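Local coordinates for endoglucanase (Fervidobacterium pennivorans DSM 9078, PDB 6KDD), which probably hydrolyses beta-glucosidic linkages in cellulose and related glucans, as a family 5 glycoside hydrolase, at residues L149-W154 and D177-A182; K160-I165 and V193-I198; W293-C296 and I301-R304. One frame throughout, in Å; residues are numbered along the deposited sequence.

Contact 1: L149-W154 and D177-A182; sequences LTAEKW and DAPNWA
A151 and P179 bring the two backbones closest, their CA atoms 5.3 Å apart, where the first turn of helix 151-168 meets the chain leaving barrel strand 174-177. The helix starts conventionally: T150 is its N-cap, OG1 receiving K153 N in a nearly straight bond of 3.2 Å. Opposite it the chain turns tightly, N180, W181 and A182 all having positive phi in the left-handed helical region. Water 1 ties the two turns together, donating to L149 O at 2.9 Å and accepting from N180 N. The side chains add one polar and one apolar element. W154 NE1 donates to D177 O over 2.8 Å, approaching nearly along the carbonyl's axis. The oxygen is tilted out of the indole plane and the angle at hydrogen is only 132°, so the bond is short yet bent. With CG anti to the backbone N (chi1 173°), the indole reaches from the helix to the end of the strand, which gives the N-H of this buried tryptophan an acceptor. The pyrrolidine of P179 lies against A151, CG 3.6 Å from A151 CB, while P179 CB approaches W154 CD1 obliquely at 4.1 Å. The proline thus fits between the small alanine and the indole one helical turn apart. D177 turns its carboxylate elsewhere, OD2 accepting from E144 N, with OD1 near E140 OE2. S189 touches both A151 and P179, and P145 packs on W154. The contact joins the start of the helix to the C-terminal end of the next strand in the beta-alpha-beta crossover from strand 137-140 to strand 174-177, with helix 112-129 flanking K153 through P112 and the D113 salt bridge, and strand 198-204 alongside D177 and A182.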
loop_
_atom_site.group_PDB
_atom_site.type_symbol
_atom_site.label_atom_id
_atom_site.label_comp_id
_atom_site.label_asym_id
_atom_site.label_seq_id
_atom_site.Cartn_x
_atom_site.Cartn_y
_atom_site.Cartn_z
ATOM N N LEU A 149 1.270 -15.308 -9.791
ATOM C CA LEU A 149 1.573 -15.345 -8.374
ATOM C C LEU A 149 0.273 -15.587 -7.620
ATOM O O LEU A 149 -0.286 -14.668 -7.005
ATOM C CB LEU A 149 2.322 -14.071 -7.935
ATOM C CG LEU A 149 2.854 -14.061 -6.498
ATOM C CD1 LEU A 149 3.808 -15.240 -6.226
ATOM C CD2 LEU A 149 3.537 -12.730 -6.200
ATOM N N THR A 150 -0.170 -16.868 -7.644
ATOM C CA THR A 150 -1.402 -17.309 -7.018
ATOM C C THR A 150 -1.269 -17.346 -5.506
ATOM O O THR A 150 -0.163 -17.254 -4.966
ATOM C CB THR A 150 -1.800 -18.697 -7.538
ATOM O OG1 THR A 150 -0.810 -19.612 -7.058
ATOM C CG2 THR A 150 -1.878 -18.724 -9.042
ATOM N N ALA A 151 -2.408 -17.494 -4.829
ATOM C CA ALA A 151 -2.445 -17.561 -3.377
ATOM C C ALA A 151 -1.492 -18.649 -2.885
ATOM O O ALA A 151 -0.777 -18.464 -1.893
ATOM C CB ALA A 151 -3.849 -17.832 -2.902
ATOM N N GLU A 152 -1.520 -19.783 -3.605
ATOM C CA GLU A 152 -0.705 -20.952 -3.317
ATOM C C GLU A 152 0.772 -20.576 -3.420
ATOM O O GLU A 152 1.492 -20.754 -2.443
ATOM C CB GLU A 152 -1.073 -22.118 -4.246
ATOM C CG GLU A 152 -0.740 -23.483 -3.646
ATOM C CD GLU A 152 -0.361 -24.577 -4.637
ATOM O OE1 GLU A 152 0.844 -24.897 -4.724
ATOM O OE2 GLU A 152 -1.267 -25.122 -5.309
ATOM N N LYS A 153 1.183 -20.023 -4.573
ATOM C CA LYS A 153 2.556 -19.630 -4.839
ATOM C C LYS A 153 3.026 -18.497 -3.916
ATOM O O LYS A 153 4.202 -18.462 -3.557
ATOM C CB LYS A 153 2.735 -19.252 -6.308
ATOM C CG LYS A 153 2.532 -20.393 -7.290
ATOM C CD LYS A 153 3.504 -20.349 -8.465
ATOM C CE LYS A 153 3.404 -21.551 -9.390
ATOM N NZ LYS A 153 4.082 -22.756 -8.847
ATOM N N TRP A 154 2.103 -17.623 -3.486
ATOM C CA TRP A 154 2.421 -16.512 -2.591
ATOM C C TRP A 154 2.664 -17.017 -1.164
ATOM O O TRP A 154 3.589 -16.553 -0.491
ATOM C CB TRP A 154 1.340 -15.408 -2.669
ATOM C CG TRP A 154 1.467 -14.285 -1.683
ATOM C CD1 TRP A 154 0.561 -13.925 -0.732
ATOM C CD2 TRP A 154 2.573 -13.362 -1.550
ATOM N NE1 TRP A 154 1.043 -12.865 0.009
ATOM C CE2 TRP A 154 2.252 -12.475 -0.506
ATOM C CE3 TRP A 154 3.793 -13.199 -2.217
ATOM C CZ2 TRP A 154 3.116 -11.447 -0.099
ATOM C CZ3 TRP A 154 4.637 -12.169 -1.838
ATOM C CH2 TRP A 154 4.299 -11.314 -0.789
ATOM N N ASP A 177 0.728 -8.840 2.160
ATOM C CA ASP A 177 -0.486 -8.503 1.437
ATOM C C ASP A 177 -1.274 -9.805 1.214
ATOM O O ASP A 177 -0.676 -10.831 0.967
ATOM C CB ASP A 177 -0.146 -7.963 0.043
ATOM C CG ASP A 177 0.299 -6.491 0.012
ATOM O OD1 ASP A 177 1.002 -6.037 0.958
ATOM O OD2 ASP A 177 -0.039 -5.815 -0.956
ATOM N N ALA A 178 -2.602 -9.718 1.226
ATOM C CA ALA A 178 -3.450 -10.753 0.642
ATOM C C ALA A 178 -3.158 -10.936 -0.848
ATOM O O ALA A 178 -2.725 -10.005 -1.523
ATOM C CB ALA A 178 -4.905 -10.480 0.959
ATOM N N PRO A 179 -3.338 -12.161 -1.434
ATOM C CA PRO A 179 -3.148 -12.361 -2.873
ATOM C C PRO A 179 -4.408 -11.877 -3.621
ATOM O O PRO A 179 -5.246 -11.191 -3.024
ATOM C CB PRO A 179 -2.934 -13.887 -2.944
ATOM C CG PRO A 179 -3.807 -14.411 -1.842
ATOM C CD PRO A 179 -3.677 -13.412 -0.714
ATOM N N ASN A 180 -4.497 -12.164 -4.917
ATOM C CA ASN A 180 -5.617 -11.720 -5.766
ATOM C C ASN A 180 -5.787 -10.199 -5.702
ATOM O O ASN A 180 -6.893 -9.693 -5.471
ATOM C CB ASN A 180 -6.924 -12.463 -5.480
ATOM C CG ASN A 180 -8.089 -12.095 -6.394
ATOM O OD1 ASN A 180 -9.251 -12.058 -5.968
ATOM N ND2 ASN A 180 -7.818 -11.856 -7.669
ATOM N N TRP A 181 -4.683 -9.481 -5.964
ATOM C CA TRP A 181 -4.619 -8.014 -5.962
ATOM C C TRP A 181 -4.916 -7.451 -4.576
ATOM O O TRP A 181 -5.425 -6.336 -4.500
ATOM C CB TRP A 181 -5.578 -7.373 -6.980
ATOM C CG TRP A 181 -5.454 -7.872 -8.384
ATOM C CD1 TRP A 181 -6.332 -8.718 -8.997
ATOM C CD2 TRP A 181 -4.436 -7.574 -9.358
ATOM N NE1 TRP A 181 -5.934 -8.967 -10.280
ATOM C CE2 TRP A 181 -4.753 -8.309 -10.521
ATOM C CE3 TRP A 181 -3.256 -6.826 -9.356
ATOM C CZ2 TRP A 181 -4.003 -8.222 -11.691
ATOM C CZ3 TRP A 181 -2.492 -6.770 -10.498
ATOM C CH2 TRP A 181 -2.859 -7.459 -11.652
ATOM N N ALA A 182 -4.625 -8.206 -3.504
ATOM C CA ALA A 182 -5.006 -7.870 -2.128
ATOM C C ALA A 182 -6.501 -7.559 -1.958
ATOM O O ALA A 182 -6.873 -6.677 -1.195
ATOM C CB ALA A 182 -4.126 -6.743 -1.557
HETATM O O HOH W 1 -2.996 -14.068 -6.250
#

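Contact 2: K160-I165 and V193-I198; sequences KVLKVI and VNDKRI
L162 meets the carboxylate of D195 from one side of its plane: both methyl carbons lie on that side, displaced toward OD2, with CD2 3.6 Å and CD1 4.0 Å from that oxygen. Both oxygens also have polar partners. OD1 is met nearly along its C-O axis by R197 N at 2.8 Å, which makes an Asx turn, and OD2, besides facing the methyls, forms a salt bridge with R166 NE, from the turn of helix 151-168 that follows L162. A chi1 of -177° carries CG of D195 away from the backbone N, extending the carboxylate from the loop toward the helix, and the two bonds should fix its rotation. The arginine charge probably keeps the group ionised even with leucine methyls against it. The second flat group, the guanidinium of R197, leads away from the helix; NH1 reaches back to K196 O over 3.2 Å, rising well above the carbonyl plane instead of following a lone pair.

The remainder of the contact is apolar and centres on a single methyl. L162 CD2 packs against V193 CG2 at 3.6 Å, the two side chains passing alongside with their ends pointing opposite ways, and stands 4.3 Å from I198 CG2. L162 also touches V174, so the leucine spans the gap between helix, loop and barrel strand. No hydrogen bond joins the two segments directly, and their CA atoms come no nearer than 9.4 Å; between these two ranges the contact is side-chain packing. V193 also rests on P159 of the helix.

This is packing of the TIM barrel's outer layer: the later turns of a surface helix lie against the loop that leads into strand 198-204, near the N-terminal ends of the parallel strands.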
loop_
_atom_site.group_PDB
_atom_site.type_symbol
_atom_site.label_atom_id
_atom_site.label_comp_id
_atom_site.label_asym_id
_atom_site.label_seq_id
_atom_site.Cartn_x
_atom_site.Cartn_y
_atom_site.Cartn_z
ATOM N N LYS A 160 9.739 -17.196 2.554
ATOM C CA LYS A 160 11.125 -17.228 2.116
ATOM C C LYS A 160 11.765 -15.848 2.181
ATOM O O LYS A 160 12.876 -15.695 2.702
ATOM C CB LYS A 160 11.206 -17.779 0.689
ATOM C CG LYS A 160 10.925 -19.277 0.614
ATOM C CD LYS A 160 10.830 -19.934 -0.773
ATOM C CE LYS A 160 10.107 -21.272 -0.636
ATOM N NZ LYS A 160 10.149 -22.097 -1.871
ATOM N N VAL A 161 11.087 -14.858 1.578
ATOM C CA VAL A 161 11.511 -13.474 1.702
ATOM C C VAL A 161 11.589 -13.082 3.184
ATOM O O VAL A 161 12.586 -12.507 3.623
ATOM C CB VAL A 161 10.600 -12.537 0.876
ATOM C CG1 VAL A 161 10.946 -11.071 1.108
ATOM C CG2 VAL A 161 10.719 -12.843 -0.604
ATOM N N LEU A 162 10.585 -13.435 3.977
ATOM C CA LEU A 162 10.543 -13.005 5.365
ATOM C C LEU A 162 11.739 -13.570 6.125
ATOM O O LEU A 162 12.374 -12.864 6.915
ATOM C CB LEU A 162 9.232 -13.464 6.007
ATOM C CG LEU A 162 9.092 -13.160 7.496
ATOM C CD1 LEU A 162 9.135 -11.652 7.782
ATOM C CD2 LEU A 162 7.809 -13.761 8.039
ATOM N N LYS A 163 12.018 -14.856 5.871
ATOM C CA LYS A 163 13.159 -15.513 6.485
ATOM C C LYS A 163 14.399 -14.643 6.298
ATOM O O LYS A 163 15.077 -14.326 7.285
ATOM C CB LYS A 163 13.379 -16.922 5.920
ATOM C CG LYS A 163 14.463 -17.731 6.625
ATOM C CD LYS A 163 14.197 -17.980 8.116
ATOM C CE LYS A 163 15.105 -19.037 8.725
ATOM N NZ LYS A 163 16.537 -18.643 8.693
ATOM N N VAL A 164 14.667 -14.240 5.044
ATOM C CA VAL A 164 15.873 -13.458 4.803
ATOM C C VAL A 164 15.808 -12.052 5.402
ATOM O O VAL A 164 16.828 -11.571 5.889
ATOM C CB VAL A 164 16.444 -13.521 3.374
ATOM C CG1 VAL A 164 16.197 -14.873 2.727
ATOM C CG2 VAL A 164 16.049 -12.374 2.468
ATOM N N ILE A 165 14.632 -11.400 5.409
ATOM C CA ILE A 165 14.555 -10.078 6.035
ATOM C C ILE A 165 14.918 -10.233 7.509
ATOM O O ILE A 165 15.638 -9.408 8.092
ATOM C CB ILE A 165 13.144 -9.485 5.856
ATOM C CG1 ILE A 165 12.867 -9.160 4.385
ATOM C CG2 ILE A 165 12.902 -8.294 6.775
ATOM C CD1 ILE A 165 11.401 -8.829 4.086
ATOM N N VAL A 193 2.454 -17.294 8.759
ATOM C CA VAL A 193 3.596 -17.899 9.433
ATOM C C VAL A 193 3.508 -17.551 10.918
ATOM O O VAL A 193 2.699 -16.717 11.331
ATOM C CB VAL A 193 4.929 -17.408 8.831
ATOM C CG1 VAL A 193 5.109 -17.824 7.388
ATOM C CG2 VAL A 193 5.071 -15.904 8.955
ATOM N N ASN A 194 4.331 -18.213 11.731
ATOM C CA ASN A 194 4.362 -17.875 13.138
ATOM C C ASN A 194 5.400 -16.772 13.327
ATOM O O ASN A 194 6.584 -17.060 13.479
ATOM C CB ASN A 194 4.678 -19.094 14.010
ATOM C CG ASN A 194 4.293 -18.858 15.451
ATOM O OD1 ASN A 194 4.642 -17.837 16.031
ATOM N ND2 ASN A 194 3.552 -19.787 16.032
ATOM N N ASP A 195 4.932 -15.516 13.288
ATOM C CA ASP A 195 5.785 -14.347 13.420
ATOM C C ASP A 195 4.963 -13.290 14.145
ATOM O O ASP A 195 3.828 -13.003 13.769
ATOM C CB ASP A 195 6.426 -13.993 12.065
ATOM C CG ASP A 195 7.406 -12.819 12.053
ATOM O OD1 ASP A 195 7.061 -11.755 12.619
ATOM O OD2 ASP A 195 8.517 -12.992 11.515
ATOM N N LYS A 196 5.513 -12.720 15.212
ATOM C CA LYS A 196 4.712 -11.790 15.985
ATOM C C LYS A 196 4.918 -10.356 15.491
ATOM O O LYS A 196 4.499 -9.409 16.153
ATOM C CB LYS A 196 4.962 -11.986 17.486
ATOM C CG LYS A 196 4.820 -13.427 17.963
ATOM C CD LYS A 196 3.471 -14.048 17.628
ATOM C CE LYS A 196 3.466 -15.566 17.664
ATOM N NZ LYS A 196 4.035 -16.100 18.928
ATOM N N ARG A 197 5.593 -10.195 14.352
ATOM C CA ARG A 197 5.883 -8.847 13.878
ATOM C C ARG A 197 5.457 -8.708 12.422
ATOM O O ARG A 197 6.197 -8.146 11.609
ATOM C CB ARG A 197 7.364 -8.511 14.050
ATOM C CG ARG A 197 7.751 -8.229 15.494
ATOM C CD ARG A 197 7.293 -6.850 15.911
ATOM N NE ARG A 197 7.801 -6.575 17.237
ATOM C CZ ARG A 197 7.189 -6.947 18.353
ATOM N NH1 ARG A 197 6.033 -7.592 18.304
ATOM N NH2 ARG A 197 7.735 -6.661 19.521
ATOM N N ILE A 198 4.257 -9.221 12.125
ATOM C CA ILE A 198 3.680 -9.067 10.798
ATOM C C ILE A 198 2.324 -8.376 10.913
ATOM O O ILE A 198 1.632 -8.428 11.947
ATOM C CB ILE A 198 3.612 -10.367 9.960
ATOM C CG1 ILE A 198 2.798 -11.465 10.648
ATOM C CG2 ILE A 198 4.984 -10.857 9.503
ATOM C CD1 ILE A 198 2.445 -12.635 9.740
#

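Contact 3: W293-C296 and I301-R304; sequences WEFC and IYDR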
loop_
_atom_site.group_PDB
_atom_site.type_symbol
_atom_site.label_atom_id
_atom_site.label_comp_id
_atom_site.label_asym_id
_atom_site.label_seq_id
_atom_site.Cartn_x
_atom_site.Cartn_y
_atom_site.Cartn_z
ATOM N N TRP A 293 -5.278 5.921 -1.311
ATOM C CA TRP A 293 -4.685 5.977 -2.653
ATOM C C TRP A 293 -5.326 7.116 -3.437
ATOM O O TRP A 293 -6.501 7.003 -3.778
ATOM C CB TRP A 293 -4.926 4.670 -3.436
ATOM C CG TRP A 293 -4.207 4.687 -4.760
ATOM C CD1 TRP A 293 -4.704 5.054 -5.989
ATOM C CD2 TRP A 293 -2.825 4.337 -4.969
ATOM N NE1 TRP A 293 -3.722 4.907 -6.952
ATOM C CE2 TRP A 293 -2.569 4.455 -6.361
ATOM C CE3 TRP A 293 -1.794 3.885 -4.124
ATOM C CZ2 TRP A 293 -1.294 4.230 -6.903
ATOM C CZ3 TRP A 293 -0.550 3.605 -4.668
ATOM C CH2 TRP A 293 -0.295 3.814 -6.035
ATOM N N GLU A 294 -4.597 8.204 -3.747
ATOM C CA GLU A 294 -3.218 8.467 -3.326
ATOM C C GLU A 294 -3.060 9.978 -3.142
ATOM O O GLU A 294 -4.060 10.720 -3.222
ATOM C CB GLU A 294 -2.180 7.841 -4.269
ATOM C CG GLU A 294 -2.608 7.813 -5.736
ATOM C CD GLU A 294 -2.790 9.146 -6.440
ATOM O OE1 GLU A 294 -2.222 10.181 -5.983
ATOM O OE2 GLU A 294 -3.499 9.149 -7.464
ATOM N N PHE A 295 -1.827 10.433 -2.857
ATOM C CA PHE A 295 -1.585 11.792 -2.388
ATOM C C PHE A 295 -1.914 12.859 -3.437
ATOM O O PHE A 295 -2.736 13.738 -3.145
ATOM C CB PHE A 295 -0.136 11.933 -1.923
ATOM C CG PHE A 295 0.316 13.344 -1.618
ATOM C CD1 PHE A 295 -0.305 14.078 -0.602
ATOM C CD2 PHE A 295 1.423 13.892 -2.269
ATOM C CE1 PHE A 295 0.140 15.361 -0.292
ATOM C CE2 PHE A 295 1.845 15.184 -1.988
ATOM C CZ PHE A 295 1.197 15.921 -1.003
ATOM N N CYS A 296 -1.277 12.821 -4.634
ATOM C CA CYS A 296 -1.442 13.952 -5.548
ATOM C C CYS A 296 -1.637 13.637 -7.039
ATOM O O CYS A 296 -1.518 14.567 -7.860
ATOM C CB CYS A 296 -0.260 14.916 -5.465
ATOM S SG CYS A 296 1.353 14.133 -5.791
ATOM N N ILE A 301 -5.618 13.709 -3.210
ATOM C CA ILE A 301 -6.263 14.634 -2.279
ATOM C C ILE A 301 -5.483 15.944 -2.129
ATOM O O ILE A 301 -5.900 16.827 -1.351
ATOM C CB ILE A 301 -6.476 13.978 -0.908
ATOM C CG1 ILE A 301 -5.231 13.195 -0.450
ATOM C CG2 ILE A 301 -7.734 13.112 -0.973
ATOM C CD1 ILE A 301 -5.364 12.700 0.985
ATOM N N TYR A 302 -4.389 16.070 -2.889
ATOM C CA TYR A 302 -3.581 17.272 -2.890
ATOM C C TYR A 302 -3.354 17.747 -4.325
ATOM O O TYR A 302 -3.003 16.955 -5.206
ATOM C CB TYR A 302 -2.264 17.050 -2.152
ATOM C CG TYR A 302 -1.455 18.300 -1.974
ATOM C CD1 TYR A 302 -1.743 19.174 -0.932
ATOM C CD2 TYR A 302 -0.411 18.617 -2.827
ATOM C CE1 TYR A 302 -1.017 20.336 -0.761
ATOM C CE2 TYR A 302 0.329 19.782 -2.669
ATOM C CZ TYR A 302 0.019 20.634 -1.622
ATOM O OH TYR A 302 0.722 21.779 -1.412
ATOM N N ASP A 303 -3.518 19.067 -4.523
ATOM C CA ASP A 303 -3.385 19.716 -5.821
ATOM C C ASP A 303 -2.067 20.491 -5.880
ATOM O O ASP A 303 -1.887 21.536 -5.260
ATOM C CB ASP A 303 -4.669 20.529 -6.064
ATOM C CG ASP A 303 -4.706 21.352 -7.333
ATOM O OD1 ASP A 303 -3.669 21.473 -7.970
ATOM O OD2 ASP A 303 -5.799 21.871 -7.653
ATOM N N ARG A 304 -1.099 19.955 -6.635
ATOM C CA ARG A 304 0.227 20.516 -6.675
ATOM C C ARG A 304 0.201 21.894 -7.341
ATOM O O ARG A 304 0.996 22.743 -6.964
ATOM C CB ARG A 304 1.150 19.568 -7.438
ATOM C CG ARG A 304 1.553 18.365 -6.596
ATOM C CD ARG A 304 2.253 17.419 -7.559
ATOM N NE ARG A 304 1.321 16.717 -8.421
ATOM C CZ ARG A 304 1.749 15.996 -9.456
ATOM N NH1 ARG A 304 3.049 15.964 -9.689
ATOM N NH2 ARG A 304 0.893 15.364 -10.248
HETATM O O HOH W 2 -1.494 17.454 -8.066
HETATM O O HOH W 3 -4.481 15.667 -7.263
#
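F295 and Y302 pack together in the loop that follows the last strand of the TIM barrel, where the chain doubles back after a cis peptide between W293 and E294. The tight side combines ring packing with backbone hydrogen bonds. The two rings run almost parallel, planes at 8°, but are offset along their planes, centroids 5.1 Å apart, with little of one lying over the other; F295 CE1 meets Y302 CB at 3.5 Å. F295 O accepts from Y302 N at 2.9 Å and more weakly from I301 N. Y46 and I50 of helix 45-53 also pack on F295.

The other side is wetter and looser. R304, bent at chi3 (-76°), folds back so that C296 SG lies over one face of its guanidinium, while NH1 donates a hydrogen bond to G39 O. Water 2 receives R304 N and R304 NE and donates to C296 O and Y302 O. Replacing R304 by an alanine removes the guanidinium, which would probably leave C296 SG without this cover, G39 O without this donor and water 2 held by one fewer bond. That water sits at the guanidinium edge, in plane, 2.9 Å from R304 NE.

Contacts 1 and 2 share helix 151-168 and cross along the chain, since their segments alternate; their centres lie about 16 Å apart and their nearest atoms about 6 Å, without touching. Contact 1 holds the start of that helix near the C-terminal ends of the barrel strands, whereas contact 2 fastens its later turns near the N-terminal ends. Contact 3 follows in series on the opposite side of the chain's centre, about 28 Å from contact 1 and about 32 Å from contact 2, centre to centre. Contacts 1 and 3 flank the C-terminal end of the barrel, where TIM-barrel enzymes carry their active sites; a glycerol, probably from the crystallisation liquor, lies about 6 Å from the E294 side chain and may mark that pocket.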